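Local coordinates for Glyoxalase/Bleomycin resistance protein/dioxygenase domain (Frankia sp., PDB 2RK0) that is of unknown specific function but belongs to the glyoxalase/bleomycin resistance/dioxygenase superfamily, and so may act as a small-molecule-binding protein or metal-dependent enzyme, at residues S4-V9 and G49-V54. Numbering follows the deposited sequence.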
ATOM      1  N   SER A   4      12.297   4.983  -6.378  1.00 29.86           N
ATOM      2  CA  SER A   4      13.090   4.341  -5.338  1.00 29.47           C
ATOM      3  C   SER A   4      12.297   3.656  -4.238  1.00 29.61           C
ATOM      4  O   SER A   4      12.825   3.410  -3.152  1.00 33.11           O
ATOM      5  CB  SER A   4      14.039   5.364  -4.714  1.00 28.32           C
ATOM      6  OG  SER A   4      13.328   6.519  -4.300  1.00 27.22           O
ATOM      7  N   GLY A   5      11.034   3.345  -4.499  1.00 27.04           N
ATOM      8  CA  GLY A   5      10.242   2.677  -3.482  1.00 24.88           C
ATOM      9  C   GLY A   5       9.021   3.445  -3.018  1.00 24.32           C
ATOM     10  O   GLY A   5       8.506   4.316  -3.729  1.00 22.03           O
ATOM     11  N   VAL A   6       8.557   3.115  -1.818  1.00 24.24           N
ATOM     12  CA  VAL A   6       7.386   3.759  -1.247  1.00 23.90           C
ATOM     13  C   VAL A   6       7.760   4.921  -0.337  1.00 23.64           C
ATOM     14  O   VAL A   6       8.504   4.753   0.625  1.00 24.36           O
ATOM     15  CB  VAL A   6       6.526   2.756  -0.426  1.00 25.43           C
ATOM     16  CG1 VAL A   6       5.324   3.470   0.180  1.00 22.96           C
ATOM     17  CG2 VAL A   6       6.061   1.608  -1.314  1.00 22.71           C
ATOM     18  N   SER A   7       7.244   6.105  -0.646  1.00 21.34           N
ATOM     19  CA  SER A   7       7.503   7.282   0.173  1.00 22.80           C
ATOM     20  C   SER A   7       6.624   7.161   1.421  1.00 22.61           C
ATOM     21  O   SER A   7       7.060   7.412   2.548  1.00 23.77           O
ATOM     22  CB  SER A   7       7.143   8.544  -0.608  1.00 21.91           C
ATOM     23  OG  SER A   7       7.402   9.692   0.172  1.00 28.98           O
ATOM     24  N   HIS A   8       5.376   6.771   1.204  1.00 22.03           N
ATOM     25  CA  HIS A   8       4.441   6.571   2.299  1.00 21.73           C
ATOM     26  C   HIS A   8       3.113   6.032   1.809  1.00 20.30           C
ATOM     27  O   HIS A   8       2.775   6.125   0.628  1.00 19.30           O
ATOM     28  CB  HIS A   8       4.205   7.866   3.078  1.00 24.77           C
ATOM     29  CG  HIS A   8       3.503   8.931   2.300  1.00 26.72           C
ATOM     30  ND1 HIS A   8       4.176   9.952   1.660  1.00 29.41           N
ATOM     31  CD2 HIS A   8       2.184   9.153   2.081  1.00 27.20           C
ATOM     32  CE1 HIS A   8       3.302  10.758   1.084  1.00 28.69           C
ATOM     33  NE2 HIS A   8       2.086  10.295   1.325  1.00 29.21           N
ATOM     34  N   VAL A   9       2.363   5.452   2.729  1.00 19.05           N
ATOM     35  CA  VAL A   9       1.066   4.905   2.384  1.00 19.60           C
ATOM     36  C   VAL A   9       0.019   5.645   3.181  1.00 19.60           C
ATOM     37  O   VAL A   9       0.116   5.756   4.400  1.00 19.30           O
ATOM     38  CB  VAL A   9       0.971   3.413   2.729  1.00 18.63           C
ATOM     39  CG1 VAL A   9      -0.399   2.878   2.312  1.00 19.76           C
ATOM     40  CG2 VAL A   9       2.084   2.649   2.031  1.00 19.29           C
ATOM     41  N   GLY A  49      11.629   0.635  11.149  1.00 30.99           N
ATOM     42  CA  GLY A  49      12.098   0.287   9.824  1.00 31.41           C
ATOM     43  C   GLY A  49      12.021   1.483   8.897  1.00 30.89           C
ATOM     44  O   GLY A  49      12.638   1.489   7.835  1.00 32.76           O
ATOM     45  N   GLY A  50      11.243   2.494   9.283  1.00 30.01           N
ATOM     46  CA  GLY A  50      11.148   3.702   8.474  1.00 28.81           C
ATOM     47  C   GLY A  50       9.916   3.984   7.623  1.00 28.33           C
ATOM     48  O   GLY A  50       9.744   5.117   7.166  1.00 26.72           O
ATOM     49  N   LEU A  51       9.058   2.992   7.402  1.00 26.10           N
ATOM     50  CA  LEU A  51       7.872   3.218   6.571  1.00 25.40           C
ATOM     51  C   LEU A  51       6.895   4.223   7.158  1.00 23.55           C
ATOM     52  O   LEU A  51       6.465   4.097   8.308  1.00 23.19           O
ATOM     53  CB  LEU A  51       7.122   1.908   6.303  1.00 26.08           C
ATOM     54  CG  LEU A  51       5.843   2.092   5.471  1.00 27.95           C
ATOM     55  CD1 LEU A  51       6.176   2.692   4.113  1.00 26.13           C
ATOM     56  CD2 LEU A  51       5.142   0.761   5.301  1.00 27.16           C
ATOM     57  N   SER A  52       6.551   5.226   6.358  1.00 23.43           N
ATOM     58  CA  SER A  52       5.607   6.253   6.775  1.00 23.31           C
ATOM     59  C   SER A  52       4.192   5.835   6.420  1.00 22.31           C
ATOM     60  O   SER A  52       3.917   5.432   5.291  1.00 21.38           O
ATOM     61  CB  SER A  52       5.901   7.595   6.090  1.00 23.74           C
ATOM     62  OG  SER A  52       6.806   8.386   6.839  1.00 28.31           O
ATOM     63  N   ILE A  53       3.299   5.934   7.395  1.00 21.19           N
ATOM     64  CA  ILE A  53       1.903   5.605   7.180  1.00 21.16           C
ATOM     65  C   ILE A  53       1.042   6.753   7.675  1.00 20.63           C
ATOM     66  O   ILE A  53       1.145   7.177   8.831  1.00 19.51           O
ATOM     67  CB  ILE A  53       1.480   4.330   7.930  1.00 21.34           C
ATOM     68  CG1 ILE A  53       2.205   3.124   7.345  1.00 21.07           C
ATOM     69  CG2 ILE A  53      -0.034   4.137   7.812  1.00 20.86           C
ATOM     70  CD1 ILE A  53       1.851   1.836   8.014  1.00 26.78           C
ATOM     71  N   VAL A  54       0.198   7.259   6.786  1.00 18.82           N
ATOM     72  CA  VAL A  54      -0.689   8.350   7.139  1.00 19.74           C
ATOM     73  C   VAL A  54      -2.097   7.781   7.254  1.00 19.35           C
ATOM     74  O   VAL A  54      -2.570   7.099   6.348  1.00 17.95           O
ATOM     75  CB  VAL A  54      -0.680   9.461   6.065  1.00 19.72           C
ATOM     76  CG1 VAL A  54      -1.550  10.626   6.522  1.00 19.77           C
ATOM     77  CG2 VAL A  54       0.763   9.929   5.801  1.00 19.09           C
TER
HETATM   78  O   HOH W   1       8.818   6.075   4.525  1.00 34.82           O
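V9 joins the two strands by its backbone, giving one hydrogen bond and receiving another in the parallel register that sets it beside I53. Its N donates to S52 O over 3.0 Å. Its O accepts from V54 N at 2.8 Å, and both bonds are nearly straight. Beta-branched V9 and I53 suit this extended, buried place, sending their side chains to the same face of the sheet. S52 O also takes a CA-H...O contact from H8, and V9 O one from I53 CA.

H8 and S52 lie side by side, their CB atoms 3.5 Å apart. The imidazole swings into the position between its backbone N and carbonyl carbon (chi1 66°), which carries CD2 to V54 CG2, 4.1 Å away at an oblique angle to the ring. Small S52 fits closely beside H8 CB, while its hydroxyl is hydrogen-bonded to NE2 of H44 on the neighbouring strand 40-46. Where the strands spread apart before the paired region, a water bridges them, donating to S7 O and G50 O and accepting from S52 N, so that three backbone polar groups are satisfied. At the subunit interface, V6 CG1 meets L51 CD1 at 4.1 Å, and the same two residues pack on L51 and V6, respectively, of the second subunit.

At the backbone angles of G50 a CB would collide with the carbonyl O of the residue before, so glycine suits the loop leading into strand 52-58. V6, H8 and V9 also pair antiparallel with a strand of the second subunit, extending the sheet across the interface, where the H8 ring meets that of H75 of that subunit. Parallel pairing of the first and fourth strands of a four-stranded mixed sheet, ordered 1-4-3-2, is characteristic of the βαβββ module of the glyoxalase (vicinal oxygen chelate) fold.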